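Local coordinates for prepilin-like protein (Thermus thermophilus, PDB 6QVF), which is a type IV pilin associated with natural competence and probably acts as a DNA receptor at the pilus tip, at residues V19-L22 / E23-A27; S57-F60 / V61-F65. All blocks are in the same frame, centred on the assembly; numbering follows the deposited sequence.

In the fold
Both contacts are local i to i+3 or i+4 arrangements, but they lie on different helices. Contact 1 sits in the later part of helix 2-30, where it packs on the four-stranded antiparallel sheet; contact 2 runs from strand 55-58 into the short helix 59-66. Their centres are 16 Å apart and their nearest atoms about 6 Å apart, so they do not touch directly. They are bridged by shared neighbours: Phe60 and Tyr63 of contact 2 meet Val29 and Glu28 on the last turn of helix 2-30, while strand 117-125 offers Val120 and Val122 to contact 1 and Val118 to Phe60 and Tyr64.

Contact 1 (V19-L22 / E23-A27); sequences VQVL and ERRSA
Gln20 and Arg24, one helical turn apart, run alongside each other in the same direction, their amide and guanidinium planes 70° apart. Arg24 NH2 donates to Gln20 OE1 at 2.9 Å, but the N-H...O angle of 137° shows a bent bond; NH1 faces the same oxygen, though its position is less certain. A bend at chi3 (-59°) turns the Arg24 chain back toward Gln20 and lays one guanidinium face over the backbone, with Gln20 O 3.8 Å above the plane of that Arg24 group. NH2 has a second mate in Glu95 of strand 92-97, which also takes a salt bridge from Arg25. An alanine here, in place of Gln20, has no OE1 to offer, and Arg24 NH2 would probably be left without its partner within the helix, the guanidinium freer to turn.

Val19 CG1 packs against the carboxylate carbon of the extended Glu23 chain, CG1 to CD being 3.7 Å. Roughly on the other side of the helix, Arg25 CG passes obliquely by Val21 CG1 at 4.2 Å, and the Arg25 guanidinium goes on to a cation-pi contact with Trp104.

Leu22 O is gripped twice, by Ser26 OG at 2.8 Å and Ser26 N at 2.9 Å, from opposite faces of the carbonyl plane; the buried hydroxyl is thus satisfied by its own helix. Val21 and Leu22 meet Val122 and Val120 of strand 117-125. This is the pilin arrangement, a long N-terminal alpha-helix laid with its apolar side on an antiparallel sheet.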
ATOM      1  N   VAL B  19      10.745  -2.796   4.384  1.00 17.45           N
ATOM      2  CA  VAL B  19      10.065  -2.621   5.666  1.00 17.23           C
ATOM      3  C   VAL B  19      10.777  -1.535   6.487  1.00 17.59           C
ATOM      4  O   VAL B  19      10.115  -0.706   7.155  1.00 17.33           O
ATOM      5  CB  VAL B  19       9.981  -3.959   6.437  1.00 19.28           C
ATOM      6  CG1 VAL B  19       9.649  -3.741   7.906  1.00 21.18           C
ATOM      7  CG2 VAL B  19       8.918  -4.834   5.803  1.00 18.89           C
ATOM      8  N   GLN B  20      12.114  -1.606   6.544  1.00 18.08           N
ATOM      9  CA  GLN B  20      12.923  -0.712   7.386  1.00 19.07           C
ATOM     10  C   GLN B  20      12.654   0.749   6.979  1.00 16.03           C
ATOM     11  O   GLN B  20      12.438   1.644   7.805  1.00 18.26           O
ATOM     12  CB  GLN B  20      14.399  -1.078   7.202  1.00 25.07           C
ATOM     13  CG  GLN B  20      15.335  -0.284   8.074  1.00 33.53           C
ATOM     14  CD  GLN B  20      16.793  -0.588   7.813  1.00 32.22           C
ATOM     15  OE1 GLN B  20      17.569   0.332   7.628  1.00 43.81           O
ATOM     16  NE2 GLN B  20      17.171  -1.868   7.807  1.00 38.12           N
ATOM     17  N   VAL B  21      12.668   1.003   5.681  1.00 16.08           N
ATOM     18  CA  VAL B  21      12.450   2.350   5.157  1.00 16.29           C
ATOM     19  C   VAL B  21      10.994   2.780   5.372  1.00 15.31           C
ATOM     20  O   VAL B  21      10.713   3.904   5.788  1.00 16.36           O
ATOM     21  CB  VAL B  21      12.845   2.423   3.672  1.00 17.72           C
ATOM     22  CG1 VAL B  21      12.508   3.785   3.080  1.00 18.89           C
ATOM     23  CG2 VAL B  21      14.321   2.076   3.504  1.00 17.81           C
ATOM     24  N   LEU B  22      10.035   1.891   5.118  1.00 14.84           N
ATOM     25  CA  LEU B  22       8.643   2.200   5.346  1.00 16.47           C
ATOM     26  C   LEU B  22       8.394   2.565   6.808  1.00 16.03           C
ATOM     27  O   LEU B  22       7.679   3.548   7.087  1.00 16.61           O
ATOM     28  CB  LEU B  22       7.770   1.006   4.950  1.00 15.26           C
ATOM     29  CG  LEU B  22       6.268   1.233   5.092  1.00 15.90           C
ATOM     30  CD1 LEU B  22       5.804   2.279   4.113  1.00 17.69           C
ATOM     31  CD2 LEU B  22       5.493  -0.065   4.897  1.00 17.73           C
ATOM     32  N   GLU B  23       9.035   1.844   7.737  1.00 15.45           N
ATOM     33  CA  GLU B  23       8.858   2.113   9.189  1.00 18.63           C
ATOM     34  C   GLU B  23       9.435   3.494   9.511  1.00 17.69           C
ATOM     35  O   GLU B  23       8.803   4.299  10.243  1.00 18.17           O
ATOM     36  CB  GLU B  23       9.580   1.034  10.007  1.00 19.79           C
ATOM     37  CG  GLU B  23       8.848  -0.290  10.096  1.00 29.70           C
ATOM     38  CD  GLU B  23       9.580  -1.447  10.764  1.00 37.17           C
ATOM     39  OE1 GLU B  23      10.853  -1.438  10.840  1.00 36.23           O
ATOM     40  OE2 GLU B  23       8.853  -2.352  11.224  1.00 42.34           O
ATOM     41  N   ARG B  24      10.612   3.801   8.985  1.00 16.10           N
ATOM     42  CA  ARG B  24      11.274   5.054   9.361  1.00 18.71           C
ATOM     43  C   ARG B  24      10.498   6.244   8.793  1.00 18.79           C
ATOM     44  O   ARG B  24      10.265   7.234   9.509  1.00 17.52           O
ATOM     45  CB  ARG B  24      12.723   5.091   8.912  1.00 23.67           C
ATOM     46  CG  ARG B  24      13.636   4.431   9.938  1.00 30.42           C
ATOM     47  CD  ARG B  24      15.096   4.779   9.764  1.00 37.14           C
ATOM     48  NE  ARG B  24      15.562   4.372   8.448  1.00 36.93           N
ATOM     49  CZ  ARG B  24      15.968   3.156   8.162  1.00 34.25           C
ATOM     50  NH1 ARG B  24      16.057   2.250   9.131  1.00 42.72           N
ATOM     51  NH2 ARG B  24      16.237   2.853   6.907  1.00 35.37           N
ATOM     52  N   ARG B  25      10.045   6.144   7.535  1.00 16.50           N
ATOM     53  CA  ARG B  25       9.330   7.266   6.942  1.00 16.76           C
ATOM     54  C   ARG B  25       7.921   7.415   7.533  1.00 17.24           C
ATOM     55  O   ARG B  25       7.450   8.541   7.758  1.00 16.01           O
ATOM     56  CB  ARG B  25       9.314   7.136   5.415  1.00 16.86           C
ATOM     57  CG  ARG B  25      10.720   7.135   4.845  1.00 19.35           C
ATOM     58  CD  ARG B  25      11.495   8.414   5.107  1.00 20.82           C
ATOM     59  NE  ARG B  25      12.903   8.355   4.761  1.00 27.32           N
ATOM     60  CZ  ARG B  25      13.767   9.369   4.911  1.00 30.93           C
ATOM     61  NH1 ARG B  25      13.383  10.540   5.426  1.00 28.59           N
ATOM     62  NH2 ARG B  25      15.022   9.206   4.499  1.00 29.24           N
ATOM     63  N   SER B  26       7.244   6.311   7.873  1.00 15.39           N
ATOM     64  CA  SER B  26       5.911   6.394   8.509  1.00 15.34           C
ATOM     65  C   SER B  26       6.027   7.007   9.903  1.00 15.79           C
ATOM     66  O   SER B  26       5.177   7.779  10.311  1.00 16.84           O
ATOM     67  CB  SER B  26       5.251   5.022   8.619  1.00 16.39           C
ATOM     68  OG  SER B  26       5.044   4.484   7.328  1.00 17.19           O
ATOM     69  N   ALA B  27       7.095   6.664  10.628  1.00 15.78           N
ATOM     70  CA  ALA B  27       7.305   7.252  11.963  1.00 16.20           C
ATOM     71  C   ALA B  27       7.477   8.771  11.879  1.00 15.88           C
ATOM     72  O   ALA B  27       7.038   9.499  12.766  1.00 18.69           O
ATOM     73  CB  ALA B  27       8.487   6.615  12.659  1.00 19.67           C
TER

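Contact 2 (S57-F60 / V61-F65); sequences SFYF and VDYYF
A strand-to-helix junction is formed where Phe58, the last residue of strand 55-58, meets Val61 in the first turn of helix 59-66. Val61 N donates to Phe58 O at 3.1 Å, approaching from above the carbonyl plane (52° out of it), while Val61 CG2 lies 4.4 Å from Phe58 CB. The next bonds are regular i to i+4 pairs: Tyr63 N reaches Tyr59 O at 2.9 Å, and Tyr64 N reaches Phe60 O at 2.8 Å.

This short helix packs near the end of the long pilin helix 2-30, Phe60 touching its Val29 and, with Tyr64, Val118 of strand 117-125 in the main sheet. With CG anti to the backbone N in each (chi1 179° in Phe60, -179° in Tyr64), the two side chains run alongside in one direction, Phe60 CE1 resting 4.0 Å from Tyr64 CB.

Tyr63 CE2 comes to the edge of the Tyr59 ring and is 4.2 Å from Tyr59 CB. The buried Asp62 carboxylate leans back on the first turn, OD2 being 3.5 Å from Tyr59 CA, and its charge is met by Arg78 at OD1 and by Arg86 at OD2. Arg86 also makes a cation-pi contact with Tyr59, whose hydroxyl is hydrogen-bonded to Glu33.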
ATOM      1  N   SER B  57       2.622  19.913  18.347  1.00 17.06           N
ATOM      2  CA  SER B  57       2.801  20.121  16.940  1.00 17.95           C
ATOM      3  C   SER B  57       2.933  18.756  16.286  1.00 16.64           C
ATOM      4  O   SER B  57       3.779  17.936  16.696  1.00 18.17           O
ATOM      5  CB  SER B  57       4.017  20.959  16.679  1.00 19.89           C
ATOM      6  OG  SER B  57       4.234  21.207  15.286  1.00 20.46           O
ATOM      7  N   PHE B  58       2.108  18.525  15.254  1.00 14.65           N
ATOM      8  CA  PHE B  58       2.139  17.245  14.537  1.00 16.06           C
ATOM      9  C   PHE B  58       2.813  17.401  13.174  1.00 16.50           C
ATOM     10  O   PHE B  58       2.362  18.177  12.352  1.00 16.00           O
ATOM     11  CB  PHE B  58       0.723  16.709  14.315  1.00 16.18           C
ATOM     12  CG  PHE B  58      -0.043  16.443  15.580  1.00 15.81           C
ATOM     13  CD1 PHE B  58       0.202  15.305  16.303  1.00 17.39           C
ATOM     14  CD2 PHE B  58      -0.980  17.336  16.075  1.00 16.85           C
ATOM     15  CE1 PHE B  58      -0.489  15.031  17.462  1.00 20.94           C
ATOM     16  CE2 PHE B  58      -1.656  17.065  17.256  1.00 20.65           C
ATOM     17  CZ  PHE B  58      -1.399  15.916  17.945  1.00 19.61           C
ATOM     18  N   TYR B  59       3.860  16.619  12.953  1.00 15.11           N
ATOM     19  CA  TYR B  59       4.524  16.623  11.660  1.00 16.15           C
ATOM     20  C   TYR B  59       3.565  16.148  10.557  1.00 15.00           C
ATOM     21  O   TYR B  59       3.832  16.396   9.384  1.00 14.35           O
ATOM     22  CB  TYR B  59       5.799  15.781  11.689  1.00 16.87           C
ATOM     23  CG  TYR B  59       6.987  16.476  12.298  1.00 18.51           C
ATOM     24  CD1 TYR B  59       7.002  16.807  13.644  1.00 20.33           C
ATOM     25  CD2 TYR B  59       8.034  16.919  11.522  1.00 21.35           C
ATOM     26  CE1 TYR B  59       8.087  17.458  14.217  1.00 22.76           C
ATOM     27  CE2 TYR B  59       9.140  17.547  12.082  1.00 25.74           C
ATOM     28  CZ  TYR B  59       9.149  17.858  13.431  1.00 24.97           C
ATOM     29  OH  TYR B  59      10.210  18.522  13.994  1.00 29.30           O
ATOM     30  N   PHE B  60       2.527  15.406  10.933  1.00 13.19           N
ATOM     31  CA  PHE B  60       1.510  14.980   9.967  1.00 13.57           C
ATOM     32  C   PHE B  60       1.098  16.177   9.099  1.00 15.36           C
ATOM     33  O   PHE B  60       0.943  16.074   7.870  1.00 15.33           O
ATOM     34  CB  PHE B  60       0.318  14.358  10.683  1.00 15.47           C
ATOM     35  CG  PHE B  60      -0.764  13.913   9.746  1.00 15.51           C
ATOM     36  CD1 PHE B  60      -1.686  14.822   9.240  1.00 16.69           C
ATOM     37  CD2 PHE B  60      -0.799  12.599   9.324  1.00 17.51           C
ATOM     38  CE1 PHE B  60      -2.644  14.407   8.321  1.00 19.85           C
ATOM     39  CE2 PHE B  60      -1.802  12.184   8.448  1.00 19.29           C
ATOM     40  CZ  PHE B  60      -2.698  13.085   7.949  1.00 20.68           C
ATOM     41  N   VAL B  61       0.864  17.314   9.753  1.00 13.95           N
ATOM     42  CA  VAL B  61       0.408  18.520   9.037  1.00 14.72           C
ATOM     43  C   VAL B  61       1.447  18.972   8.017  1.00 15.02           C
ATOM     44  O   VAL B  61       1.111  19.301   6.871  1.00 14.67           O
ATOM     45  CB  VAL B  61       0.083  19.645  10.034  1.00 14.59           C
ATOM     46  CG1 VAL B  61      -0.348  20.934   9.343  1.00 16.62           C
ATOM     47  CG2 VAL B  61      -0.958  19.202  11.041  1.00 16.85           C
ATOM     48  N   ASP B  62       2.714  19.025   8.432  1.00 16.14           N
ATOM     49  CA  ASP B  62       3.786  19.446   7.572  1.00 15.71           C
ATOM     50  C   ASP B  62       3.885  18.532   6.351  1.00 13.73           C
ATOM     51  O   ASP B  62       3.948  19.010   5.218  1.00 15.34           O
ATOM     52  CB  ASP B  62       5.112  19.519   8.317  1.00 15.34           C
ATOM     53  CG  ASP B  62       4.974  20.459   9.500  1.00 18.29           C
ATOM     54  OD1 ASP B  62       5.006  21.678   9.268  1.00 19.41           O
ATOM     55  OD2 ASP B  62       4.741  19.953  10.625  1.00 18.02           O
ATOM     56  N   TYR B  63       3.865  17.228   6.576  1.00 13.33           N
ATOM     57  CA  TYR B  63       4.009  16.315   5.429  1.00 14.44           C
ATOM     58  C   TYR B  63       2.765  16.383   4.535  1.00 15.47           C
ATOM     59  O   TYR B  63       2.896  16.356   3.290  1.00 15.62           O
ATOM     60  CB  TYR B  63       4.268  14.881   5.890  1.00 14.56           C
ATOM     61  CG  TYR B  63       5.699  14.669   6.325  1.00 15.35           C
ATOM     62  CD1 TYR B  63       6.711  14.580   5.390  1.00 16.71           C
ATOM     63  CD2 TYR B  63       6.038  14.522   7.665  1.00 16.54           C
ATOM     64  CE1 TYR B  63       8.030  14.435   5.766  1.00 17.43           C
ATOM     65  CE2 TYR B  63       7.349  14.349   8.052  1.00 18.26           C
ATOM     66  CZ  TYR B  63       8.347  14.293   7.105  1.00 20.86           C
ATOM     67  OH  TYR B  63       9.636  14.113   7.510  1.00 22.37           O
ATOM     68  N   TYR B  64       1.570  16.396   5.133  1.00 13.55           N
ATOM     69  CA  TYR B  64       0.316  16.407   4.378  1.00 13.34           C
ATOM     70  C   TYR B  64       0.265  17.610   3.429  1.00 16.57           C
ATOM     71  O   TYR B  64      -0.051  17.434   2.252  1.00 14.25           O
ATOM     72  CB  TYR B  64      -0.904  16.401   5.300  1.00 13.99           C
ATOM     73  CG  TYR B  64      -2.204  16.395   4.538  1.00 13.65           C
ATOM     74  CD1 TYR B  64      -2.704  15.245   3.960  1.00 14.25           C
ATOM     75  CD2 TYR B  64      -2.899  17.575   4.298  1.00 17.13           C
ATOM     76  CE1 TYR B  64      -3.857  15.246   3.190  1.00 15.18           C
ATOM     77  CE2 TYR B  64      -4.049  17.577   3.527  1.00 17.93           C
ATOM     78  CZ  TYR B  64      -4.533  16.420   2.965  1.00 19.88           C
ATOM     79  OH  TYR B  64      -5.632  16.448   2.141  1.00 19.59           O
ATOM     80  N   PHE B  65       0.574  18.809   3.926  1.00 14.68           N
ATOM     81  CA  PHE B  65       0.467  20.005   3.124  1.00 14.74           C
ATOM     82  C   PHE B  65       1.731  20.303   2.297  1.00 16.11           C
ATOM     83  O   PHE B  65       1.654  21.143   1.362  1.00 17.29           O
ATOM     84  CB  PHE B  65       0.084  21.205   3.995  1.00 15.22           C
ATOM     85  CG  PHE B  65      -1.350  21.137   4.446  1.00 15.61           C
ATOM     86  CD1 PHE B  65      -2.386  21.370   3.557  1.00 15.82           C
ATOM     87  CD2 PHE B  65      -1.664  20.866   5.767  1.00 15.57           C
ATOM     88  CE1 PHE B  65      -3.707  21.321   3.973  1.00 16.57           C
ATOM     89  CE2 PHE B  65      -2.981  20.809   6.166  1.00 17.12           C
ATOM     90  CZ  PHE B  65      -4.000  21.037   5.286  1.00 18.71           C
TER